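Local coordinates for aldolase (Klebsiella pneumoniae, PDB 6VOQ), which belongs to the AraD-like class II aldolase and adducin family, binds zinc and assembles from four copies of one chain, at residues G64-S68 with G69-S73; Y99-A102 with L103-Q107; A200-V203 with K204-R207. All blocks are in the same frame, centred on the assembly; numbering follows the deposited sequence.

Interaction 1: residues G64-S68 with G69-S73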
loop_
_atom_site.group_PDB
_atom_site.type_symbol
_atom_site.label_atom_id
_atom_site.label_comp_id
_atom_site.label_asym_id
_atom_site.label_seq_id
_atom_site.Cartn_x
_atom_site.Cartn_y
_atom_site.Cartn_z
ATOM N N GLY A 64 -4.445 -31.972 -19.675
ATOM C CA GLY A 64 -3.161 -31.366 -19.971
ATOM C C GLY A 64 -2.860 -31.078 -21.428
ATOM O O GLY A 64 -1.737 -30.666 -21.733
ATOM N N GLU A 65 -3.815 -31.271 -22.331
ATOM C CA GLU A 65 -3.574 -31.035 -23.749
ATOM C C GLU A 65 -3.769 -29.555 -24.060
ATOM O O GLU A 65 -4.826 -28.988 -23.771
ATOM C CB GLU A 65 -4.504 -31.900 -24.590
ATOM C CG GLU A 65 -3.946 -32.301 -25.934
ATOM C CD GLU A 65 -5.028 -32.781 -26.892
ATOM O OE1 GLU A 65 -4.890 -32.527 -28.111
ATOM O OE2 GLU A 65 -6.010 -33.412 -26.433
ATOM N N TRP A 66 -2.752 -28.945 -24.658
ATOM C CA TRP A 66 -2.758 -27.526 -25.005
ATOM C C TRP A 66 -3.615 -27.263 -26.255
ATOM O O TRP A 66 -3.353 -27.833 -27.314
ATOM C CB TRP A 66 -1.302 -27.093 -25.217
ATOM C CG TRP A 66 -1.092 -25.701 -25.561
ATOM C CD1 TRP A 66 -1.883 -24.653 -25.213
ATOM C CD2 TRP A 66 0.015 -25.157 -26.293
ATOM N NE1 TRP A 66 -1.356 -23.489 -25.712
ATOM C CE2 TRP A 66 -0.181 -23.768 -26.362
ATOM C CE3 TRP A 66 1.151 -25.710 -26.900
ATOM C CZ2 TRP A 66 0.701 -22.916 -27.026
ATOM C CZ3 TRP A 66 2.037 -24.850 -27.562
ATOM C CH2 TRP A 66 1.801 -23.471 -27.615
ATOM N N ILE A 67 -4.630 -26.390 -26.134
ATOM C CA ILE A 67 -5.661 -26.221 -27.165
ATOM C C ILE A 67 -5.577 -24.915 -27.939
ATOM O O ILE A 67 -5.684 -24.942 -29.172
ATOM C CB ILE A 67 -7.072 -26.351 -26.574
ATOM C CG1 ILE A 67 -7.154 -27.619 -25.723
ATOM C CG2 ILE A 67 -8.129 -26.456 -27.711
ATOM C CD1 ILE A 67 -7.025 -28.837 -26.526
ATOM N N SER A 68 -5.439 -23.767 -27.262
ATOM C CA SER A 68 -5.293 -22.519 -27.992
ATOM C C SER A 68 -4.437 -21.572 -27.137
ATOM O O SER A 68 -4.161 -21.837 -25.959
ATOM C CB SER A 68 -6.657 -21.996 -28.411
ATOM O OG SER A 68 -7.523 -21.782 -27.348
ATOM N N GLY A 69 -3.956 -20.484 -27.750
ATOM C CA GLY A 69 -3.330 -19.424 -27.001
ATOM C C GLY A 69 -1.861 -19.713 -26.748
ATOM O O GLY A 69 -1.284 -20.668 -27.251
ATOM N N ASP A 70 -1.249 -18.853 -25.940
ATOM C CA ASP A 70 0.130 -19.107 -25.548
ATOM C C ASP A 70 0.196 -20.347 -24.673
ATOM O O ASP A 70 -0.808 -20.779 -24.101
ATOM C CB ASP A 70 0.723 -17.930 -24.776
ATOM C CG ASP A 70 0.780 -16.651 -25.587
ATOM O OD1 ASP A 70 0.668 -16.699 -26.839
ATOM O OD2 ASP A 70 0.959 -15.592 -24.955
ATOM N N LYS A 71 1.402 -20.902 -24.547
ATOM C CA LYS A 71 1.565 -22.084 -23.713
ATOM C C LYS A 71 1.136 -21.729 -22.292
ATOM O O LYS A 71 1.426 -20.620 -21.820
ATOM C CB LYS A 71 3.009 -22.606 -23.751
ATOM C CG LYS A 71 3.226 -23.954 -23.013
ATOM C CD LYS A 71 2.771 -25.175 -23.845
ATOM C CE LYS A 71 2.672 -26.462 -22.992
ATOM N NZ LYS A 71 3.871 -27.347 -23.142
ATOM N N PRO A 72 0.387 -22.596 -21.615
ATOM C CA PRO A 72 -0.110 -22.249 -20.282
ATOM C C PRO A 72 1.017 -22.102 -19.273
ATOM O O PRO A 72 2.129 -22.601 -19.455
ATOM C CB PRO A 72 -1.011 -23.436 -19.919
ATOM C CG PRO A 72 -0.504 -24.557 -20.756
ATOM C CD PRO A 72 -0.104 -23.917 -22.049
ATOM N N SER A 73 0.704 -21.396 -18.192
ATOM C CA SER A 73 1.566 -21.374 -17.023
ATOM C C SER A 73 1.901 -22.796 -16.600
ATOM O O SER A 73 1.054 -23.691 -16.659
ATOM C CB SER A 73 0.868 -20.635 -15.882
ATOM O OG SER A 73 1.684 -20.612 -14.724
#
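This is a local surface contact in the class II aldolase/adducin fold: W66, on edge strand 66-68, meets K71 and P72 of the bend that follows, and both lie over one face of its indole. It sits where the chain leaves the outermost strand of the sheet and turns toward helix 76-83. A classic beta bulge comes just before the bend: I67 and S68 both face V59 on strand 58-60.

Two CH-pi contacts hold the indole. K71 CD lies 3.7 Å from the centroid of the W66 six-membered ring, 20° off the normal. P72 CD lies over the same face, 3.9 Å from the centroid of the W66 five-membered ring. The two residues therefore share the indole, one over each ring. W66 CG is anti to the backbone N (chi1 -179°), which carries the indole across the mouth of the turn. The K71 chain bends at chi2 (79°) and crosses the benzo ring, with CD 3.5 Å from W66 CE3.

G69 turns the corner with a positive phi. The D70 side chain sets out away from 64-68, and its carboxylate forms a salt bridge with R56. The D70 carbonyl O also accepts a bond from the S58 hydroxyl, which ties the turn back to strand 58-60.

The indole N-H points into a group of three carbonyls. All three bonds are weak, and none is straight. W66 NE1 is 3.3 Å from S68 O in its own segment, 3.2 Å from D70 O and 3.2 Å from G69 O, which lies at the ring edge.

Interaction 2: residues Y99-A102 with L103-Q107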
loop_
_atom_site.group_PDB
_atom_site.type_symbol
_atom_site.label_atom_id
_atom_site.label_comp_id
_atom_site.label_asym_id
_atom_site.label_seq_id
_atom_site.Cartn_x
_atom_site.Cartn_y
_atom_site.Cartn_z
ATOM N N TYR A 99 0.900 -11.888 2.749
ATOM C CA TYR A 99 0.674 -12.452 4.071
ATOM C C TYR A 99 0.283 -13.922 4.015
ATOM O O TYR A 99 0.646 -14.681 4.918
ATOM C CB TYR A 99 -0.358 -11.602 4.822
ATOM C CG TYR A 99 0.198 -10.214 5.069
ATOM C CD1 TYR A 99 1.101 -9.982 6.097
ATOM C CD2 TYR A 99 -0.120 -9.153 4.228
ATOM C CE1 TYR A 99 1.645 -8.719 6.298
ATOM C CE2 TYR A 99 0.409 -7.893 4.431
ATOM C CZ TYR A 99 1.294 -7.690 5.462
ATOM O OH TYR A 99 1.827 -6.440 5.663
ATOM N N LEU A 100 -0.417 -14.360 2.965
ATOM C CA LEU A 100 -0.671 -15.790 2.841
ATOM C C LEU A 100 0.612 -16.546 2.535
ATOM O O LEU A 100 0.798 -17.663 3.032
ATOM C CB LEU A 100 -1.731 -16.054 1.774
ATOM C CG LEU A 100 -3.185 -15.894 2.235
ATOM C CD1 LEU A 100 -4.129 -15.850 1.035
ATOM C CD2 LEU A 100 -3.594 -17.005 3.207
ATOM N N THR A 101 1.512 -15.950 1.740
ATOM C CA THR A 101 2.820 -16.554 1.510
ATOM C C THR A 101 3.643 -16.575 2.792
ATOM O O THR A 101 4.327 -17.565 3.082
ATOM C CB THR A 101 3.579 -15.788 0.418
ATOM O OG1 THR A 101 2.863 -15.850 -0.821
ATOM C CG2 THR A 101 4.989 -16.359 0.221
ATOM N N ALA A 102 3.614 -15.473 3.550
ATOM C CA ALA A 102 4.302 -15.427 4.836
ATOM C C ALA A 102 3.812 -16.540 5.742
ATOM O O ALA A 102 4.607 -17.329 6.266
ATOM C CB ALA A 102 4.087 -14.073 5.506
ATOM N N LEU A 103 2.494 -16.624 5.921
ATOM C CA LEU A 103 1.911 -17.715 6.686
ATOM C C LEU A 103 2.392 -19.070 6.189
ATOM O O LEU A 103 2.568 -19.997 6.991
ATOM C CB LEU A 103 0.390 -17.627 6.616
ATOM C CG LEU A 103 -0.403 -18.619 7.454
ATOM C CD1 LEU A 103 -0.233 -18.321 8.928
ATOM C CD2 LEU A 103 -1.843 -18.523 7.067
ATOM N N SER A 104 2.633 -19.201 4.882
ATOM C CA SER A 104 3.020 -20.494 4.322
ATOM C C SER A 104 4.459 -20.866 4.647
ATOM O O SER A 104 4.820 -22.037 4.503
ATOM C CB SER A 104 2.826 -20.497 2.798
ATOM O OG SER A 104 4.026 -20.133 2.128
ATOM N N CYS A 105 5.281 -19.907 5.075
ATOM C CA CYS A 105 6.669 -20.165 5.445
ATOM C C CYS A 105 6.864 -20.418 6.930
ATOM O O CYS A 105 8.005 -20.601 7.363
ATOM C CB CYS A 105 7.570 -18.998 5.011
ATOM S SG CYS A 105 7.415 -18.537 3.281
ATOM N N LEU A 106 5.798 -20.438 7.717
ATOM C CA LEU A 106 5.933 -20.609 9.152
ATOM C C LEU A 106 6.080 -22.084 9.517
ATOM O O LEU A 106 5.603 -22.982 8.817
ATOM C CB LEU A 106 4.730 -20.006 9.883
ATOM C CG LEU A 106 4.743 -18.474 9.956
ATOM C CD1 LEU A 106 3.603 -17.915 10.811
ATOM C CD2 LEU A 106 6.079 -18.002 10.465
ATOM N N GLN A 107 6.762 -22.321 10.621
ATOM C CA GLN A 107 6.882 -23.650 11.189
ATOM C C GLN A 107 5.696 -23.911 12.113
ATOM O O GLN A 107 5.114 -22.983 12.686
ATOM C CB GLN A 107 8.207 -23.781 11.947
ATOM C CG GLN A 107 8.557 -25.180 12.337
ATOM C CD GLN A 107 8.864 -26.043 11.136
ATOM O OE1 GLN A 107 8.025 -26.829 10.691
ATOM N NE2 GLN A 107 10.073 -25.906 10.604
#
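L103 N bonds to Y99 O at 2.9 Å, a regular i to i+4 helical bond in the last turns of helix 98-104. The L103 CB rests 3.4 Å from the same Y99 O.

S104 comes next, and here the helical bonding becomes split. S104 N makes two weak bonds, one to L100 O and one to T101 O. The S104 hydroxyl folds back on the helix and donates to T101 O at 2.8 Å (OG to O). It approaches 16° out of the carbonyl plane. The S104 hydroxyl also takes a bond from H161 N, and T101 adds a second link, its OG1 lying between S97 O and H161 O with a single proton shared or alternating; the backbone of H161, a zinc ligand, is thus contacted at both N and O, consistent with a second-shell role in positioning it.

C105 N lies 2.9 Å from A102 O and forms an i to i+3 bond. A weaker bond runs from C105 N to T101 O. That carbonyl therefore receives S104 N, S104 OG and C105 N. C105 SG also comes within 3.2 Å of T101 O.

L106 has already turned off the helix. Its N makes a weak bond to L103 O, and its CG lies 3.9 Å from A102 O.

Around the contact, L100 packs on L180 and A184 of helix 170-190 and A102 on F188, while L103 and S104 touch L157 of strand 155-158. A102 meets L186 of the second subunit, and L106 meets L190 of that subunit, so this part of the chain lies between its own sheet and a neighbouring chain.

Interaction 3: residues A200-V203 with K204-R207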
loop_
_atom_site.group_PDB
_atom_site.type_symbol
_atom_site.label_atom_id
_atom_site.label_comp_id
_atom_site.label_asym_id
_atom_site.label_seq_id
_atom_site.Cartn_x
_atom_site.Cartn_y
_atom_site.Cartn_z
ATOM N N ALA A 200 -15.814 -22.148 19.687
ATOM C CA ALA A 200 -16.151 -23.325 18.897
ATOM C C ALA A 200 -17.595 -23.267 18.411
ATOM O O ALA A 200 -17.888 -23.655 17.276
ATOM C CB ALA A 200 -15.900 -24.598 19.704
ATOM N N ASP A 201 -18.514 -22.777 19.249
ATOM C CA ASP A 201 -19.908 -22.685 18.816
ATOM C C ASP A 201 -20.080 -21.597 17.772
ATOM O O ASP A 201 -20.877 -21.744 16.839
ATOM C CB ASP A 201 -20.828 -22.432 20.010
ATOM C CG ASP A 201 -20.563 -23.392 21.152
ATOM O OD1 ASP A 201 -19.568 -23.178 21.888
ATOM O OD2 ASP A 201 -21.337 -24.363 21.305
ATOM N N GLU A 202 -19.333 -20.500 17.907
ATOM C CA GLU A 202 -19.387 -19.443 16.906
ATOM C C GLU A 202 -18.870 -19.909 15.541
ATOM O O GLU A 202 -19.308 -19.389 14.509
ATOM C CB GLU A 202 -18.607 -18.231 17.406
ATOM C CG GLU A 202 -19.354 -17.460 18.477
ATOM C CD GLU A 202 -18.482 -16.463 19.210
ATOM O OE1 GLU A 202 -19.045 -15.568 19.876
ATOM O OE2 GLU A 202 -17.239 -16.571 19.119
ATOM N N VAL A 203 -17.961 -20.886 15.508
ATOM C CA VAL A 203 -17.465 -21.387 14.229
ATOM C C VAL A 203 -18.453 -22.364 13.609
ATOM O O VAL A 203 -18.608 -22.415 12.385
ATOM C CB VAL A 203 -16.077 -22.026 14.399
ATOM C CG1 VAL A 203 -15.583 -22.556 13.066
ATOM C CG2 VAL A 203 -15.077 -21.017 14.993
ATOM N N LYS A 204 -19.129 -23.164 14.433
ATOM C CA LYS A 204 -20.098 -24.107 13.900
ATOM C C LYS A 204 -21.321 -23.398 13.334
ATOM O O LYS A 204 -21.951 -23.919 12.409
ATOM C CB LYS A 204 -20.502 -25.112 14.984
ATOM C CG LYS A 204 -21.250 -26.327 14.451
ATOM C CD LYS A 204 -20.851 -27.607 15.181
ATOM C CE LYS A 204 -19.417 -28.027 14.849
ATOM N NZ LYS A 204 -19.377 -29.090 13.797
ATOM N N GLU A 205 -21.655 -22.211 13.851
ATOM C CA GLU A 205 -22.796 -21.464 13.337
ATOM C C GLU A 205 -22.621 -21.061 11.880
ATOM O O GLU A 205 -23.618 -20.776 11.207
ATOM C CB GLU A 205 -23.024 -20.195 14.152
ATOM C CG GLU A 205 -23.532 -20.395 15.547
ATOM C CD GLU A 205 -23.138 -19.244 16.456
ATOM O OE1 GLU A 205 -22.953 -19.491 17.672
ATOM O OE2 GLU A 205 -23.005 -18.103 15.956
ATOM N N LEU A 206 -21.382 -21.013 11.388
ATOM C CA LEU A 206 -21.064 -20.424 10.094
ATOM C C LEU A 206 -20.897 -21.464 8.994
ATOM O O LEU A 206 -20.092 -21.273 8.082
ATOM C CB LEU A 206 -19.802 -19.569 10.205
ATOM C CG LEU A 206 -19.760 -18.588 11.373
ATOM C CD1 LEU A 206 -18.336 -18.125 11.629
ATOM C CD2 LEU A 206 -20.656 -17.404 11.080
ATOM N N ARG A 207 -21.638 -22.560 9.050
ATOM C CA ARG A 207 -21.591 -23.540 7.969
ATOM C C ARG A 207 -22.986 -24.017 7.590
ATOM O O ARG A 207 -23.847 -24.189 8.454
ATOM C CB ARG A 207 -20.710 -24.713 8.378
ATOM C CG ARG A 207 -19.312 -24.271 8.748
ATOM C CD ARG A 207 -18.694 -25.109 9.838
ATOM N NE ARG A 207 -17.238 -24.979 9.831
ATOM C CZ ARG A 207 -16.434 -25.529 10.736
ATOM N NH1 ARG A 207 -16.957 -26.251 11.726
ATOM N NH2 ARG A 207 -15.109 -25.368 10.649
HETATM O O HOH W 1 -20.699 -17.028 14.708
#
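E205 reaches back along the final helical turn to D201 and E202. Its N donates to D201 O at 3.1 Å. One residue earlier, K204 N donates to A200 O, also at 3.1 Å. A water adds a bridge: it donates to E202 O at 2.7 Å and to E205 OE2 at 2.8 Å. The E205 chain is extended beyond CG, which brings its carboxylate alongside the helix to meet this water. E202 OE2 bonds to T199 N and forms a salt bridge with R196, and R207 NH2 makes a long, weak ion pair with D128.

A type I beta turn runs from K204 to R207. Beginning one residue ahead of it, a separate i to i+3 bond joins L206 N to V203 O (3.3 Å).

V203 CG1 lies over one face of the R207 guanidinium, 3.7 Å from NH2. R207 bends at chi2 (147°), and its CD passes 3.7 Å from V203 O. L206 is the buried member: its CD1 lies 3.3 Å from E202 O, and its side chain packs on V123 and M124 of helix 121-125. R136 of the third subunit packs on E205 and L206.

Following the chain, interaction 1 comes first, where it closes the bend between edge strand 66-68 and helix 76-83. Interaction 2 follows at the end of helix 98-104, beside strand 155-158 and helix 170-190. Interaction 3 closes the last helical turn and the C terminus against helix 121-125. The three are in series; none nests in or crosses another. Interactions 1 and 2 lie on opposite sides of the chain's centre, with centres about 30 Å apart. Interactions 2 and 3 are about 25 Å apart between centres. Interaction 2 meets the second subunit and interaction 3 the third, while no other chain of the assembly touches interaction 1.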